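Local coordinates for adenylate cyclase-like protein (Chlamydia trachomatis, PDB 3GQS), which is of unknown function; this piece is its FHA domain, a fold that in relatives generally recognises phosphothreonine peptides, at residues G24-V29 against H49-I54; N69-E74 against Q88-G93. All blocks are in the same frame, centred on the assembly; numbering follows the deposited sequence.

Contact 1: residues G24-V29 against H49-I54; sequences GKTYIV and HAKIII
A classic beta bulge marks one end of this antiparallel strand pair in the FHA beta sandwich: H49 and A50 both face V29. V29 O takes H49 N at 2.9 Å and, more weakly, A50 N at 3.3 Å. Beyond the bulge the ladder is regular. V29 N gives a nearly straight bond to A50 O (2.8 Å, 175°). Y27 and I52 form a hydrogen-bonded pair, and I54 N closes on K25 O at 2.8 Å. The face carrying Y27, V29, A50 and I52 is buried. There V29 CG2 meets I52 CD1 at 4.0 Å. CG of Y27 is anti to its carbonyl carbon (chi1 -64°), which swings the ring back toward the K25 end. I54 CD1 approaches ring atom Y27 CD2 obliquely, at 4.1 Å. The hydroxyl of Y27 bonds to the backbone N of D22. The other face holds T26, I28, K51 and I53. I28 and K51 point the same way, and K51 turns its aliphatic chain against its neighbour, with CD 3.5 Å from I28 CG1. The imidazole of H49 leads away from V29. Its ND1 bonds to S46 N and its NE2 probably to G70 O, and together these would fix the ring's rotation. All polar bonds between the strands are backbone ones, and the pairing does not depend on polar side chains. The apolar Y27, V29, A50 and I52 face can then turn to the core.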
ATOM      1  N   GLY A  24       6.149   2.948  13.087  1.00 26.06           N
ATOM      2  CA  GLY A  24       6.809   4.280  12.991  1.00 26.86           C
ATOM      3  C   GLY A  24       7.464   4.562  11.632  1.00 27.43           C
ATOM      4  O   GLY A  24       8.205   5.528  11.468  1.00 26.85           O
ATOM      5  N   LYS A  25       7.208   3.724  10.630  1.00 28.28           N
ATOM      6  CA  LYS A  25       7.823   3.983   9.313  1.00 28.41           C
ATOM      7  C   LYS A  25       6.796   4.220   8.258  1.00 27.68           C
ATOM      8  O   LYS A  25       5.644   3.841   8.398  1.00 28.70           O
ATOM      9  CB  LYS A  25       8.807   2.880   8.929  1.00 28.96           C
ATOM     10  CG  LYS A  25       9.904   2.724  10.012  1.00 31.75           C
ATOM     11  CD  LYS A  25      11.300   2.577   9.455  1.00 35.67           C
ATOM     12  CE  LYS A  25      12.360   2.633  10.572  1.00 38.28           C
ATOM     13  NZ  LYS A  25      12.568   1.256  11.194  1.00 40.23           N
ATOM     14  N   THR A  26       7.256   4.849   7.193  1.00 27.67           N
ATOM     15  CA  THR A  26       6.456   5.235   6.035  1.00 26.45           C
ATOM     16  C   THR A  26       7.035   4.536   4.808  1.00 26.46           C
ATOM     17  O   THR A  26       8.237   4.520   4.631  1.00 25.26           O
ATOM     18  CB  THR A  26       6.567   6.739   5.796  1.00 26.83           C
ATOM     19  OG1 THR A  26       6.150   7.450   6.991  1.00 29.56           O
ATOM     20  CG2 THR A  26       5.757   7.194   4.577  1.00 24.95           C
ATOM     21  N   TYR A  27       6.169   4.000   3.943  1.00 25.62           N
ATOM     22  CA  TYR A  27       6.626   3.263   2.765  1.00 25.45           C
ATOM     23  C   TYR A  27       5.872   3.736   1.524  1.00 23.50           C
ATOM     24  O   TYR A  27       4.691   3.847   1.506  1.00 23.34           O
ATOM     25  CB  TYR A  27       6.381   1.750   2.935  1.00 25.78           C
ATOM     26  CG  TYR A  27       7.161   1.101   4.063  1.00 25.49           C
ATOM     27  CD1 TYR A  27       8.276   0.330   3.819  1.00 22.24           C
ATOM     28  CD2 TYR A  27       6.716   1.202   5.361  1.00 23.66           C
ATOM     29  CE1 TYR A  27       8.953  -0.276   4.857  1.00 21.35           C
ATOM     30  CE2 TYR A  27       7.413   0.620   6.396  1.00 23.42           C
ATOM     31  CZ  TYR A  27       8.525  -0.092   6.152  1.00 21.45           C
ATOM     32  OH  TYR A  27       9.194  -0.667   7.238  1.00 20.37           O
ATOM     33  N   ILE A  28       6.588   4.001   0.483  1.00 23.59           N
ATOM     34  CA  ILE A  28       5.980   4.459  -0.750  1.00 23.40           C
ATOM     35  C   ILE A  28       5.841   3.260  -1.675  1.00 23.41           C
ATOM     36  O   ILE A  28       6.779   2.536  -1.860  1.00 23.71           O
ATOM     37  CB  ILE A  28       6.865   5.496  -1.402  1.00 23.09           C
ATOM     38  CG1 ILE A  28       6.978   6.744  -0.458  1.00 23.50           C
ATOM     39  CG2 ILE A  28       6.343   5.890  -2.762  1.00 20.66           C
ATOM     40  CD1 ILE A  28       8.062   7.781  -0.919  1.00 17.79           C
ATOM     41  N   VAL A  29       4.664   3.080  -2.224  1.00 24.23           N
ATOM     42  CA  VAL A  29       4.409   1.965  -3.155  1.00 25.88           C
ATOM     43  C   VAL A  29       4.325   2.589  -4.572  1.00 25.00           C
ATOM     44  O   VAL A  29       3.582   3.489  -4.786  1.00 26.86           O
ATOM     45  CB  VAL A  29       3.116   1.184  -2.799  1.00 25.66           C
ATOM     46  CG1 VAL A  29       2.835  -0.037  -3.849  1.00 27.39           C
ATOM     47  CG2 VAL A  29       3.176   0.675  -1.367  1.00 25.67           C
ATOM     48  N   HIS A  49       2.860   6.058  -5.967  1.00 28.66           N
ATOM     49  CA  HIS A  49       1.445   5.954  -6.088  1.00 28.55           C
ATOM     50  C   HIS A  49       0.695   6.211  -4.773  1.00 29.61           C
ATOM     51  O   HIS A  49      -0.305   6.927  -4.727  1.00 30.21           O
ATOM     52  CB  HIS A  49       1.146   4.538  -6.584  1.00 27.92           C
ATOM     53  CG  HIS A  49      -0.273   4.351  -7.031  1.00 24.74           C
ATOM     54  ND1 HIS A  49      -0.606   4.029  -8.328  1.00 21.33           N
ATOM     55  CD2 HIS A  49      -1.437   4.443  -6.346  1.00 21.31           C
ATOM     56  CE1 HIS A  49      -1.926   3.973  -8.424  1.00 21.33           C
ATOM     57  NE2 HIS A  49      -2.455   4.210  -7.230  1.00 20.91           N
ATOM     58  N   ALA A  50       1.170   5.545  -3.733  1.00 29.78           N
ATOM     59  CA  ALA A  50       0.500   5.466  -2.443  1.00 28.90           C
ATOM     60  C   ALA A  50       1.588   5.458  -1.394  1.00 28.39           C
ATOM     61  O   ALA A  50       2.671   4.977  -1.630  1.00 26.33           O
ATOM     62  CB  ALA A  50      -0.354   4.176  -2.306  1.00 29.46           C
ATOM     63  N   LYS A  51       1.243   5.963  -0.219  1.00 28.59           N
ATOM     64  CA  LYS A  51       2.149   5.969   0.899  1.00 29.34           C
ATOM     65  C   LYS A  51       1.486   5.323   2.074  1.00 28.10           C
ATOM     66  O   LYS A  51       0.338   5.568   2.319  1.00 28.53           O
ATOM     67  CB  LYS A  51       2.543   7.393   1.259  1.00 29.63           C
ATOM     68  CG  LYS A  51       3.787   7.392   2.069  1.00 34.72           C
ATOM     69  CD  LYS A  51       4.817   8.485   1.664  1.00 38.06           C
ATOM     70  CE  LYS A  51       4.372   9.827   1.933  1.00 40.04           C
ATOM     71  NZ  LYS A  51       5.357  10.821   1.301  1.00 43.50           N
ATOM     72  N   ILE A  52       2.209   4.461   2.761  1.00 27.46           N
ATOM     73  CA  ILE A  52       1.659   3.715   3.890  1.00 27.62           C
ATOM     74  C   ILE A  52       2.450   4.097   5.123  1.00 27.17           C
ATOM     75  O   ILE A  52       3.642   3.931   5.183  1.00 27.62           O
ATOM     76  CB  ILE A  52       1.702   2.158   3.652  1.00 28.27           C
ATOM     77  CG1 ILE A  52       0.957   1.818   2.365  1.00 28.34           C
ATOM     78  CG2 ILE A  52       1.160   1.349   4.893  1.00 25.20           C
ATOM     79  CD1 ILE A  52       1.026   0.292   1.977  1.00 28.50           C
ATOM     80  N   ILE A  53       1.755   4.666   6.081  1.00 27.47           N
ATOM     81  CA  ILE A  53       2.371   5.187   7.288  1.00 26.79           C
ATOM     82  C   ILE A  53       1.961   4.327   8.444  1.00 26.68           C
ATOM     83  O   ILE A  53       0.791   4.232   8.785  1.00 25.99           O
ATOM     84  CB  ILE A  53       1.938   6.641   7.532  1.00 27.54           C
ATOM     85  CG1 ILE A  53       2.542   7.545   6.449  1.00 28.73           C
ATOM     86  CG2 ILE A  53       2.367   7.141   8.953  1.00 25.19           C
ATOM     87  CD1 ILE A  53       1.600   8.624   5.974  1.00 30.36           C
ATOM     88  N   ILE A  54       2.923   3.676   9.053  1.00 27.88           N
ATOM     89  CA  ILE A  54       2.614   2.850  10.219  1.00 29.09           C
ATOM     90  C   ILE A  54       2.955   3.686  11.423  1.00 30.54           C
ATOM     91  O   ILE A  54       4.103   4.045  11.640  1.00 30.60           O
ATOM     92  CB  ILE A  54       3.335   1.504  10.232  1.00 29.73           C
ATOM     93  CG1 ILE A  54       2.776   0.621   9.078  1.00 30.88           C
ATOM     94  CG2 ILE A  54       3.087   0.774  11.554  1.00 26.99           C
ATOM     95  CD1 ILE A  54       3.637   0.583   7.967  1.00 32.53           C
TER

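Contact 2: residues N69-E74 against Q88-G93; sequences NGVIVE and QVVALG
V71 and L92 make the tight part of this contact, side by side and pointing the same way, with V71 CG2 3.6 Å from L92 CD2. V71 CG1 also touches V90 CG1 at 4.0 Å. With CG1 of V71 anti to the backbone N (chi1 171°), CG2 is turned onto L92 CD2, and CG1 also reaches L92. V73 CG2 continues the row against V90 CG2. These side chains are buried, and I62 of strand 60-64 packs on V71 and V90. On the reverse face I72 and A91 are only partly exposed, and their CB atoms meet. Their backbones form a hydrogen-bonded pair: A91 N to I72 O is 2.7 Å, and both bonds lie in the carbonyl plane. The ends are more open to solvent. E74 is exposed, yet two bonds tie it to V89. Its bent chain brings OE2 to V89 N at 3.1 Å, using the anti lone pair, while E74 N bonds to V89 O. E74 crosses Q88 at about a right angle, CG to CG. At the other end the strands part, and a water links G70 O (2.7 Å) and A91 O (2.8 Å). N69 there turns its amide ND2 to S44 O. A short antiparallel ladder with an oily inner face and a water-bridged end joins strand 72-73 to strand 90-92 in one sheet of the FHA beta sandwich.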
ATOM      1  N   ASN A  69      -4.435   6.588 -11.329  1.00 32.61           N
ATOM      2  CA  ASN A  69      -5.610   5.695 -11.205  1.00 33.34           C
ATOM      3  C   ASN A  69      -6.277   5.660  -9.813  1.00 33.44           C
ATOM      4  O   ASN A  69      -7.296   4.987  -9.611  1.00 33.48           O
ATOM      5  CB  ASN A  69      -5.161   4.256 -11.530  1.00 33.41           C
ATOM      6  CG  ASN A  69      -4.817   4.073 -13.016  1.00 36.21           C
ATOM      7  OD1 ASN A  69      -5.446   4.667 -13.891  1.00 39.42           O
ATOM      8  ND2 ASN A  69      -3.808   3.263 -13.296  1.00 38.42           N
ATOM      9  N   GLY A  70      -5.659   6.316  -8.845  1.00 32.64           N
ATOM     10  CA  GLY A  70      -6.263   6.446  -7.522  1.00 32.31           C
ATOM     11  C   GLY A  70      -5.905   5.286  -6.629  1.00 31.71           C
ATOM     12  O   GLY A  70      -5.223   4.348  -7.024  1.00 31.59           O
ATOM     13  N   VAL A  71      -6.365   5.368  -5.397  1.00 31.67           N
ATOM     14  CA  VAL A  71      -6.139   4.327  -4.396  1.00 30.62           C
ATOM     15  C   VAL A  71      -7.508   3.875  -3.916  1.00 30.90           C
ATOM     16  O   VAL A  71      -8.279   4.684  -3.395  1.00 30.82           O
ATOM     17  CB  VAL A  71      -5.292   4.835  -3.224  1.00 30.24           C
ATOM     18  CG1 VAL A  71      -5.284   3.788  -2.104  1.00 29.17           C
ATOM     19  CG2 VAL A  71      -3.868   5.152  -3.680  1.00 24.92           C
ATOM     20  N   ILE A  72      -7.817   2.604  -4.162  1.00 31.29           N
ATOM     21  CA  ILE A  72      -9.136   2.017  -3.866  1.00 31.31           C
ATOM     22  C   ILE A  72      -8.992   1.085  -2.688  1.00 31.75           C
ATOM     23  O   ILE A  72      -8.171   0.165  -2.722  1.00 30.40           O
ATOM     24  CB  ILE A  72      -9.717   1.161  -5.032  1.00 31.95           C
ATOM     25  CG1 ILE A  72     -10.004   2.021  -6.260  1.00 32.79           C
ATOM     26  CG2 ILE A  72     -11.025   0.435  -4.601  1.00 32.57           C
ATOM     27  CD1 ILE A  72     -11.116   1.456  -7.127  1.00 34.17           C
ATOM     28  N   VAL A  73      -9.769   1.342  -1.633  1.00 33.05           N
ATOM     29  CA  VAL A  73      -9.816   0.428  -0.486  1.00 34.55           C
ATOM     30  C   VAL A  73     -11.231  -0.182  -0.447  1.00 36.05           C
ATOM     31  O   VAL A  73     -12.252   0.526  -0.449  1.00 36.20           O
ATOM     32  CB  VAL A  73      -9.396   1.100   0.881  1.00 34.26           C
ATOM     33  CG1 VAL A  73      -9.305   0.042   2.003  1.00 33.23           C
ATOM     34  CG2 VAL A  73      -8.052   1.801   0.749  1.00 33.56           C
ATOM     35  N   GLU A  74     -11.275  -1.505  -0.464  1.00 38.54           N
ATOM     36  CA  GLU A  74     -12.539  -2.258  -0.357  1.00 39.30           C
ATOM     37  C   GLU A  74     -13.621  -1.584  -1.175  1.00 40.30           C
ATOM     38  O   GLU A  74     -14.694  -1.211  -0.652  1.00 40.95           O
ATOM     39  CB  GLU A  74     -12.976  -2.315   1.103  1.00 39.75           C
ATOM     40  CG  GLU A  74     -12.005  -3.010   2.038  1.00 40.71           C
ATOM     41  CD  GLU A  74     -12.402  -4.435   2.353  1.00 40.41           C
ATOM     42  OE1 GLU A  74     -13.550  -4.621   2.749  1.00 42.84           O
ATOM     43  OE2 GLU A  74     -11.573  -5.360   2.208  1.00 40.30           O
ATOM     44  N   GLN A  88      -7.846  -5.616   4.812  1.00 34.59           N
ATOM     45  CA  GLN A  88      -8.599  -4.806   3.838  1.00 34.63           C
ATOM     46  C   GLN A  88      -7.898  -4.766   2.459  1.00 33.87           C
ATOM     47  O   GLN A  88      -6.809  -4.269   2.354  1.00 34.84           O
ATOM     48  CB  GLN A  88      -8.734  -3.354   4.347  1.00 35.62           C
ATOM     49  CG  GLN A  88      -9.807  -3.092   5.401  1.00 35.83           C
ATOM     50  CD  GLN A  88      -9.993  -1.591   5.665  1.00 36.93           C
ATOM     51  OE1 GLN A  88      -9.036  -0.873   5.977  1.00 37.65           O
ATOM     52  NE2 GLN A  88     -11.224  -1.109   5.533  1.00 38.98           N
ATOM     53  N   VAL A  89      -8.534  -5.280   1.405  1.00 33.28           N
ATOM     54  CA  VAL A  89      -7.960  -5.207   0.046  1.00 31.20           C
ATOM     55  C   VAL A  89      -7.809  -3.740  -0.451  1.00 30.48           C
ATOM     56  O   VAL A  89      -8.747  -2.963  -0.444  1.00 29.96           O
ATOM     57  CB  VAL A  89      -8.754  -6.026  -1.006  1.00 31.89           C
ATOM     58  CG1 VAL A  89      -8.058  -5.970  -2.366  1.00 30.16           C
ATOM     59  CG2 VAL A  89      -8.938  -7.510  -0.549  1.00 29.39           C
ATOM     60  N   VAL A  90      -6.587  -3.395  -0.829  1.00 29.46           N
ATOM     61  CA  VAL A  90      -6.250  -2.160  -1.532  1.00 28.20           C
ATOM     62  C   VAL A  90      -5.916  -2.453  -3.009  1.00 27.47           C
ATOM     63  O   VAL A  90      -5.065  -3.287  -3.302  1.00 26.41           O
ATOM     64  CB  VAL A  90      -5.019  -1.438  -0.916  1.00 27.38           C
ATOM     65  CG1 VAL A  90      -4.777  -0.138  -1.663  1.00 28.22           C
ATOM     66  CG2 VAL A  90      -5.227  -1.162   0.609  1.00 27.93           C
ATOM     67  N   ALA A  91      -6.584  -1.735  -3.906  1.00 26.43           N
ATOM     68  CA  ALA A  91      -6.336  -1.788  -5.350  1.00 27.06           C
ATOM     69  C   ALA A  91      -5.535  -0.530  -5.827  1.00 28.10           C
ATOM     70  O   ALA A  91      -5.958   0.604  -5.621  1.00 25.58           O
ATOM     71  CB  ALA A  91      -7.666  -1.865  -6.097  1.00 26.07           C
ATOM     72  N   LEU A  92      -4.401  -0.799  -6.466  1.00 29.18           N
ATOM     73  CA  LEU A  92      -3.577   0.217  -7.153  1.00 29.68           C
ATOM     74  C   LEU A  92      -3.429  -0.224  -8.596  1.00 29.89           C
ATOM     75  O   LEU A  92      -2.687  -1.137  -8.867  1.00 30.52           O
ATOM     76  CB  LEU A  92      -2.180   0.331  -6.536  1.00 29.30           C
ATOM     77  CG  LEU A  92      -2.086   0.626  -5.030  1.00 28.97           C
ATOM     78  CD1 LEU A  92      -0.612   0.895  -4.663  1.00 28.26           C
ATOM     79  CD2 LEU A  92      -3.017   1.763  -4.679  1.00 25.36           C
ATOM     80  N   GLY A  93      -4.112   0.444  -9.506  1.00 30.16           N
ATOM     81  CA  GLY A  93      -4.117   0.029 -10.884  1.00 29.87           C
ATOM     82  C   GLY A  93      -4.806  -1.328 -10.889  1.00 30.49           C
ATOM     83  O   GLY A  93      -5.883  -1.483 -10.333  1.00 30.22           O
TER
HETATM   84  O   HOH W   1      -6.599   2.145  -7.924  1.00 34.05           O

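In the fold
The two contacts lie in different sheets of the sandwich, on opposite sides of the chain's centre, with centres about 14 Å apart. They meet through the H49 end of contact 1. The H49 ring bridges the two sheets and packs on V71 and L92 of contact 2. V29 also touches L92, so the buried faces share one core. Contact 1 is the longer ladder, and its outward face stays partly exposed. Contact 2 is shorter: a water bridges one end, and a carboxylate adds to the backbone bond at the other. Both bury aliphatic side chains inward, and contact 1 also brings the Y27 ring.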